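PDB 2B6N: proteinase K from Serratia sp., which probably cleaves peptide bonds within proteins as a calcium-binding, subtilisin-like serine endopeptidase of the peptidase S8 family. Local coordinates for residues 13-17 with 18-22; 5-8 with 9-12; 235-238 with 239-242. All coordinates share one frame; numbering follows the deposited sequence. Where two conformers were deposited one is given.

Interaction 1: residues 13-17 with 18-22; sequences IDQRN and LPLDN. With CA (calcium ion), chain C.
Between Gln15 and Asp21 the chain swings round in an irregular loop, with a cis peptide bond between Leu18 and Pro19, so that the backbone folds about the side chain of Gln15. That side chain enters with CG between its own backbone N and carbonyl carbon (chi1 55°) and then runs extended, which carries the amide across the loop. Gln15 NE2 donates to Asn17 O at 2.7 Å. It also donates to Pro19 O at 2.9 Å, here approaching from above the plane of the proline carbonyl. Both acceptors lie close to the amide plane of Gln15, and the two bonds together hold the group flat and fix its rotation. The oxygen end also has two partners: Gln15 OE1 receives the backbone N of Asp21 at 3.2 Å, in the carbonyl plane on a lone pair, and binds calcium at 2.4 Å. Asp21 OD1 reaches the same ion at 2.5 Å, its carboxylate turned 72° from the glutamine amide. Asp14 OD1 binds it from the 13-17 side at 2.4 Å, while Asp14 OD2 accepts a hydrogen bond from the backbone N of His25. The calcium charge probably offsets the repulsion between these gathered oxygens. Leu18 touches Arg12 of helix 8-13, and Leu20 touches Trp8, Asp11 and Arg12 there. Water 1 at 2.6 Å from the calcium ion, with Asp11 O, Asp11 OD1 and Asn23 O, completes a seven-ligand sphere: an oxygen-only calcium site shared by helix 8-13, the surface loop after it and the start of strand 23-25 in a proteinase K-like subtilase.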
loop_
_atom_site.group_PDB
_atom_site.type_symbol
_atom_site.label_atom_id
_atom_site.label_comp_id
_atom_site.label_asym_id
_atom_site.label_seq_id
_atom_site.Cartn_x
_atom_site.Cartn_y
_atom_site.Cartn_z
ATOM N N ILE A 13 -12.656 4.685 -3.905
ATOM C CA ILE A 13 -11.693 5.765 -3.700
ATOM C C ILE A 13 -11.900 6.972 -4.630
ATOM O O ILE A 13 -11.503 8.088 -4.286
ATOM C CB ILE A 13 -10.228 5.227 -3.724
ATOM C CG1 ILE A 13 -10.027 4.167 -2.633
ATOM C CG2 ILE A 13 -9.224 6.346 -3.533
ATOM C CD1 ILE A 13 -10.341 4.648 -1.234
ATOM N N ASP A 14 -12.551 6.764 -5.777
ATOM C CA ASP A 14 -12.790 7.871 -6.745
ATOM C C ASP A 14 -14.121 8.644 -6.560
ATOM O O ASP A 14 -14.537 9.407 -7.446
ATOM C CB ASP A 14 -12.626 7.387 -8.208
ATOM C CG ASP A 14 -13.832 6.624 -8.707
ATOM O OD1 ASP A 14 -14.561 6.030 -7.876
ATOM O OD2 ASP A 14 -14.084 6.667 -9.923
ATOM N N GLN A 15 -14.766 8.465 -5.407
ATOM C CA GLN A 15 -16.037 9.128 -5.102
ATOM C C GLN A 15 -16.118 9.499 -3.616
ATOM O O GLN A 15 -15.483 8.850 -2.766
ATOM C CB GLN A 15 -17.213 8.223 -5.514
ATOM C CG GLN A 15 -17.177 6.817 -4.887
ATOM C CD GLN A 15 -18.306 5.947 -5.371
ATOM O OE1 GLN A 15 -18.159 5.216 -6.357
ATOM N NE2 GLN A 15 -19.452 6.020 -4.686
ATOM N N ARG A 16 -16.917 10.524 -3.299
ATOM C CA ARG A 16 -17.038 10.998 -1.897
ATOM C C ARG A 16 -18.010 10.150 -1.075
ATOM O O ARG A 16 -17.725 9.773 0.070
ATOM C CB ARG A 16 -17.513 12.460 -1.864
ATOM C CG ARG A 16 -16.604 13.429 -2.634
ATOM C CD ARG A 16 -15.233 13.478 -1.961
ATOM N NE ARG A 16 -14.356 14.514 -2.491
ATOM C CZ ARG A 16 -13.097 14.709 -2.088
ATOM N NH1 ARG A 16 -12.551 13.904 -1.179
ATOM N NH2 ARG A 16 -12.370 15.689 -2.636
ATOM N N ASN A 17 -19.160 9.869 -1.675
ATOM C CA ASN A 17 -20.288 9.252 -0.988
ATOM C C ASN A 17 -20.624 7.883 -1.544
ATOM O O ASN A 17 -20.423 7.632 -2.748
ATOM C CB ASN A 17 -21.528 10.143 -1.141
ATOM C CG ASN A 17 -21.271 11.581 -0.734
ATOM O OD1 ASN A 17 -20.749 11.841 0.342
ATOM N ND2 ASN A 17 -21.649 12.522 -1.590
ATOM N N LEU A 18 -21.117 7.005 -0.669
ATOM C CA LEU A 18 -21.800 5.783 -1.070
ATOM C C LEU A 18 -23.189 6.167 -1.621
ATOM O O LEU A 18 -23.683 7.275 -1.345
ATOM C CB LEU A 18 -21.925 4.815 0.127
ATOM C CG LEU A 18 -20.624 4.152 0.624
ATOM C CD1 LEU A 18 -20.846 3.384 1.924
ATOM C CD2 LEU A 18 -20.055 3.198 -0.442
ATOM N N PRO A 19 -23.810 5.283 -2.413
ATOM C CA PRO A 19 -23.363 3.926 -2.777
ATOM C C PRO A 19 -22.284 3.882 -3.864
ATOM O O PRO A 19 -22.077 4.861 -4.579
ATOM C CB PRO A 19 -24.656 3.271 -3.286
ATOM C CG PRO A 19 -25.390 4.407 -3.913
ATOM C CD PRO A 19 -25.114 5.605 -3.035
ATOM N N LEU A 20 -21.598 2.744 -3.962
ATOM C CA LEU A 20 -20.601 2.520 -5.023
ATOM C C LEU A 20 -21.291 2.674 -6.385
ATOM O O LEU A 20 -22.407 2.199 -6.554
ATOM C CB LEU A 20 -20.005 1.102 -4.881
ATOM C CG LEU A 20 -19.200 0.893 -3.597
ATOM C CD1 LEU A 20 -18.750 -0.568 -3.450
ATOM C CD2 LEU A 20 -18.008 1.865 -3.546
ATOM N N ASP A 21 -20.644 3.365 -7.320
ATOM C CA ASP A 21 -21.208 3.575 -8.662
ATOM C C ASP A 21 -20.688 2.615 -9.758
ATOM O O ASP A 21 -20.980 2.799 -10.934
ATOM C CB ASP A 21 -21.059 5.046 -9.086
ATOM C CG ASP A 21 -19.619 5.436 -9.436
ATOM O OD1 ASP A 21 -18.665 4.649 -9.237
ATOM O OD2 ASP A 21 -19.438 6.571 -9.931
ATOM N N ASN A 22 -19.938 1.579 -9.374
ATOM C CA ASN A 22 -19.482 0.568 -10.347
ATOM C C ASN A 22 -18.582 1.160 -11.433
ATOM O O ASN A 22 -18.611 0.734 -12.604
ATOM C CB ASN A 22 -20.688 -0.141 -10.999
ATOM C CG ASN A 22 -20.345 -1.521 -11.550
ATOM O OD1 ASN A 22 -20.643 -1.850 -12.720
ATOM N ND2 ASN A 22 -19.739 -2.335 -10.721
HETATM CA CA CA C . -16.511 4.724 -8.041
HETATM O O HOH W 1 -17.153 7.045 -8.927
#

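Interaction 2: residues 5-8 with 9-12; sequences SPTW and GIDR. With CA (calcium ion), chain C.
Asp11 N donates to Thr7 O at 3.2 Å and Arg12 N to Trp8 O at 2.9 Å, the backbone bonds that close the first turn of helix 8-13, with Thr7 at the N-cap position. The apolar contacts lie between Pro6 and the helix: Pro6 CB meets Ile10 CG1 at 3.7 Å, and Pro6 CG lies against Asp11 CB. Ile10 CG1 stands between its backbone N and carbonyl carbon (chi1 66°), which turns that branch to Pro6 CB and Thr7 O. The indole of Trp8 folds back over the next residue, giving a CH-pi contact in which Gly9 CA stands 4.2 Å from the centroid of the six-membered ring, 24° off its normal. Trp8 NE1 bonds to Ser204 O, and the guanidinium of Arg12 leads away to a salt bridge with Asp185. Asp11 grips calcium twice, through its backbone O and through OD1, each at 2.4 Å, so the helix itself is tied to the metal. Two waters bridge the segments. Water 2 donates to both Pro6 O and Asp11 OD2. No capping bond comes from the Thr7 side chain; instead water 3, 2.8 Å from Thr7 OG1, accepts the N-H of Gly9 at 3.1 Å.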
loop_
_atom_site.group_PDB
_atom_site.type_symbol
_atom_site.label_atom_id
_atom_site.label_comp_id
_atom_site.label_asym_id
_atom_site.label_seq_id
_atom_site.Cartn_x
_atom_site.Cartn_y
_atom_site.Cartn_z
ATOM N N SER A 5 -17.335 -1.749 -13.771
ATOM C CA SER A 5 -17.316 -2.949 -12.932
ATOM C C SER A 5 -15.971 -3.227 -12.232
ATOM O O SER A 5 -15.492 -4.373 -12.234
ATOM C CB SER A 5 -17.790 -4.190 -13.724
ATOM O OG SER A 5 -19.162 -4.038 -14.097
ATOM N N PRO A 6 -15.396 -2.199 -11.572
ATOM C CA PRO A 6 -14.166 -2.431 -10.820
ATOM C C PRO A 6 -14.467 -3.190 -9.536
ATOM O O PRO A 6 -15.618 -3.231 -9.093
ATOM C CB PRO A 6 -13.686 -1.003 -10.517
ATOM C CG PRO A 6 -14.950 -0.234 -10.342
ATOM C CD PRO A 6 -15.875 -0.810 -11.415
ATOM N N THR A 7 -13.442 -3.797 -8.945
ATOM C CA THR A 7 -13.564 -4.351 -7.607
ATOM C C THR A 7 -13.882 -3.190 -6.646
ATOM O O THR A 7 -13.612 -2.035 -6.976
ATOM C CB THR A 7 -12.296 -5.145 -7.231
ATOM O OG1 THR A 7 -12.542 -5.911 -6.050
ATOM C CG2 THR A 7 -11.063 -4.206 -7.060
ATOM N N TRP A 8 -14.465 -3.498 -5.480
ATOM C CA TRP A 8 -15.073 -2.464 -4.626
ATOM C C TRP A 8 -14.096 -1.436 -4.082
ATOM O O TRP A 8 -14.444 -0.260 -3.986
ATOM C CB TRP A 8 -15.937 -3.058 -3.487
ATOM C CG TRP A 8 -15.228 -3.331 -2.171
ATOM C CD1 TRP A 8 -14.708 -4.536 -1.759
ATOM C CD2 TRP A 8 -14.947 -2.393 -1.120
ATOM N NE1 TRP A 8 -14.162 -4.410 -0.504
ATOM C CE2 TRP A 8 -14.272 -3.101 -0.098
ATOM C CE3 TRP A 8 -15.199 -1.019 -0.941
ATOM C CZ2 TRP A 8 -13.856 -2.489 1.101
ATOM C CZ3 TRP A 8 -14.761 -0.402 0.236
ATOM C CH2 TRP A 8 -14.101 -1.151 1.249
ATOM N N GLY A 9 -12.890 -1.878 -3.716
ATOM C CA GLY A 9 -11.901 -0.982 -3.102
ATOM C C GLY A 9 -11.610 0.223 -3.970
ATOM O O GLY A 9 -11.783 1.378 -3.545
ATOM N N ILE A 10 -11.146 -0.048 -5.192
ATOM C CA ILE A 10 -10.842 1.028 -6.135
ATOM C C ILE A 10 -12.126 1.787 -6.553
ATOM O O ILE A 10 -12.072 2.989 -6.778
ATOM C CB ILE A 10 -9.993 0.547 -7.356
ATOM C CG1 ILE A 10 -10.778 -0.425 -8.245
ATOM C CG2 ILE A 10 -8.660 -0.062 -6.879
ATOM C CD1 ILE A 10 -9.967 -0.911 -9.455
ATOM N N ASP A 11 -13.261 1.090 -6.634
ATOM C CA ASP A 11 -14.572 1.763 -6.864
ATOM C C ASP A 11 -14.830 2.867 -5.809
ATOM O O ASP A 11 -15.358 3.959 -6.120
ATOM C CB ASP A 11 -15.710 0.715 -6.842
ATOM C CG ASP A 11 -17.031 1.223 -7.470
ATOM O OD1 ASP A 11 -17.132 2.409 -7.868
ATOM O OD2 ASP A 11 -17.961 0.399 -7.557
ATOM N N ARG A 12 -14.474 2.579 -4.559
ATOM C CA ARG A 12 -14.734 3.504 -3.449
ATOM C C ARG A 12 -13.909 4.786 -3.468
ATOM O O ARG A 12 -14.412 5.849 -3.083
ATOM C CB ARG A 12 -14.527 2.801 -2.099
ATOM C CG ARG A 12 -14.824 3.698 -0.840
ATOM C CD ARG A 12 -16.351 3.853 -0.666
ATOM N NE ARG A 12 -16.783 4.891 0.293
ATOM C CZ ARG A 12 -16.880 6.191 0.022
ATOM N NH1 ARG A 12 -16.486 6.683 -1.152
ATOM N NH2 ARG A 12 -17.338 7.016 0.952
HETATM CA CA CA C . -16.511 4.724 -8.041
HETATM O O HOH W 2 -17.620 -2.271 -7.059
HETATM O O HOH W 3 -11.519 -4.675 -3.739
HETATM O O HOH W 1 -17.153 7.045 -8.927
#

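Interaction 3: residues 235-238 with 239-242; sequences ALYL and DENP
The phenol ring of Tyr237 and the carboxylate of Glu240 are neighbours one helical turn apart, with Glu240 OE1 oblique to the ring, 4.3 Å from Tyr237 CD2. Both attend to the same charge: Arg256 makes a cation-pi contact with the ring and a salt bridge with Glu240 OE1. Glu240 is fully stretched, CG opposite its backbone N (chi1 180°), which brings OE1 to the CD2 side of the ring. Tyr237 OH bonds to Phe275 O, and Leu252 and Leu253 of helix 246-256 pack against the residue. The other flat groups turn elsewhere: Asp239 OD2 accepts from the backbone N of Asp29, and Asn241 OD1 from that of Asn243, the bond of an Asx turn.

The backbone carries the main hydrogen bonds between the segments. Asp239 N donates to Ala235 O at 3.0 Å. Leu236 O takes a nearly straight bond from Glu240 N at 3.0 Å and a weak one from Asp239 N. Asn241 N reaches Tyr237 O at 2.8 Å. The series ends there: Asn241 has left helical phi/psi, and Pro242 has no N-H to offer Leu238 O; its CA instead sits 3.1 Å from that oxygen. This is the C-terminal end of helix 223-240, followed by a proline; in subtilases this helix carries the nucleophilic serine near its start, here predicted to be Ser224.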
loop_
_atom_site.group_PDB
_atom_site.type_symbol
_atom_site.label_atom_id
_atom_site.label_comp_id
_atom_site.label_asym_id
_atom_site.label_seq_id
_atom_site.Cartn_x
_atom_site.Cartn_y
_atom_site.Cartn_z
ATOM N N ALA A 235 1.250 7.253 -6.095
ATOM C CA ALA A 235 1.782 7.109 -7.453
ATOM C C ALA A 235 1.017 7.957 -8.457
ATOM O O ALA A 235 1.625 8.550 -9.346
ATOM C CB ALA A 235 1.788 5.650 -7.903
ATOM N N LEU A 236 -0.310 8.014 -8.329
ATOM C CA LEU A 236 -1.111 8.929 -9.168
ATOM C C LEU A 236 -0.679 10.377 -8.998
ATOM O O LEU A 236 -0.506 11.099 -9.986
ATOM C CB LEU A 236 -2.603 8.834 -8.831
ATOM C CG LEU A 236 -3.318 7.498 -9.052
ATOM C CD1 LEU A 236 -4.807 7.632 -8.724
ATOM C CD2 LEU A 236 -3.144 6.984 -10.471
ATOM N N TYR A 237 -0.506 10.802 -7.745
ATOM C CA TYR A 237 -0.146 12.192 -7.454
ATOM C C TYR A 237 1.249 12.523 -7.981
ATOM O O TYR A 237 1.501 13.636 -8.405
ATOM C CB TYR A 237 -0.184 12.487 -5.953
ATOM C CG TYR A 237 -1.548 12.427 -5.283
ATOM C CD1 TYR A 237 -1.651 12.663 -3.918
ATOM C CD2 TYR A 237 -2.716 12.118 -5.993
ATOM C CE1 TYR A 237 -2.881 12.626 -3.259
ATOM C CE2 TYR A 237 -3.972 12.076 -5.339
ATOM C CZ TYR A 237 -4.027 12.331 -3.967
ATOM O OH TYR A 237 -5.208 12.275 -3.269
ATOM N N LEU A 238 2.153 11.544 -7.945
ATOM C CA LEU A 238 3.535 11.740 -8.412
ATOM C C LEU A 238 3.651 11.704 -9.943
ATOM O O LEU A 238 4.619 12.216 -10.505
ATOM C CB LEU A 238 4.458 10.717 -7.748
ATOM C CG LEU A 238 4.877 11.023 -6.298
ATOM C CD1 LEU A 238 5.505 9.778 -5.628
ATOM C CD2 LEU A 238 5.819 12.239 -6.217
ATOM N N ASP A 239 2.679 11.075 -10.603
ATOM C CA ASP A 239 2.532 11.158 -12.063
ATOM C C ASP A 239 2.044 12.574 -12.406
ATOM O O ASP A 239 2.632 13.263 -13.254
ATOM C CB ASP A 239 1.523 10.078 -12.509
ATOM C CG ASP A 239 1.192 10.102 -14.002
ATOM O OD1 ASP A 239 1.711 10.945 -14.767
ATOM O OD2 ASP A 239 0.373 9.252 -14.412
ATOM N N GLU A 240 0.980 13.003 -11.730
ATOM C CA GLU A 240 0.445 14.378 -11.853
ATOM C C GLU A 240 1.487 15.479 -11.571
ATOM O O GLU A 240 1.580 16.471 -12.310
ATOM C CB GLU A 240 -0.752 14.540 -10.916
ATOM C CG GLU A 240 -1.404 15.916 -10.931
ATOM C CD GLU A 240 -2.406 16.116 -9.802
ATOM O OE1 GLU A 240 -2.674 15.152 -9.056
ATOM O OE2 GLU A 240 -2.926 17.243 -9.652
ATOM N N ASN A 241 2.258 15.306 -10.497
ATOM C CA ASN A 241 3.281 16.272 -10.136
ATOM C C ASN A 241 4.521 15.531 -9.626
ATOM O O ASN A 241 4.597 15.226 -8.450
ATOM C CB ASN A 241 2.737 17.224 -9.061
ATOM C CG ASN A 241 3.721 18.336 -8.690
ATOM O OD1 ASN A 241 4.880 18.346 -9.128
ATOM N ND2 ASN A 241 3.256 19.274 -7.880
ATOM N N PRO A 242 5.495 15.248 -10.515
ATOM C CA PRO A 242 6.712 14.526 -10.098
ATOM C C PRO A 242 7.650 15.318 -9.180
ATOM O O PRO A 242 8.660 14.779 -8.738
ATOM C CB PRO A 242 7.413 14.179 -11.422
ATOM C CG PRO A 242 6.852 15.107 -12.436
ATOM C CD PRO A 242 5.485 15.562 -11.955
#

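Interactions 1 and 2 follow each other along the chain, touch directly, and share the calcium ion and water 1. Interaction 2 is the buried part, a helix start presenting Asp11 to the metal, whereas interaction 1 is a surface loop that supplies three further ligands; Asn22 ties the two together by bonding to Ser5. Interaction 3, partly buried at the end of helix 223-240, lies about 22 Å from interaction 1 and about 21 Å from interaction 2, centre to centre. Its chemistry is backbone hydrogen bonding with charged and aromatic side chains reaching neighbouring elements, whereas interaction 1 centres on metal ligation, and interaction 2 joins it to helix bonds and apolar packing.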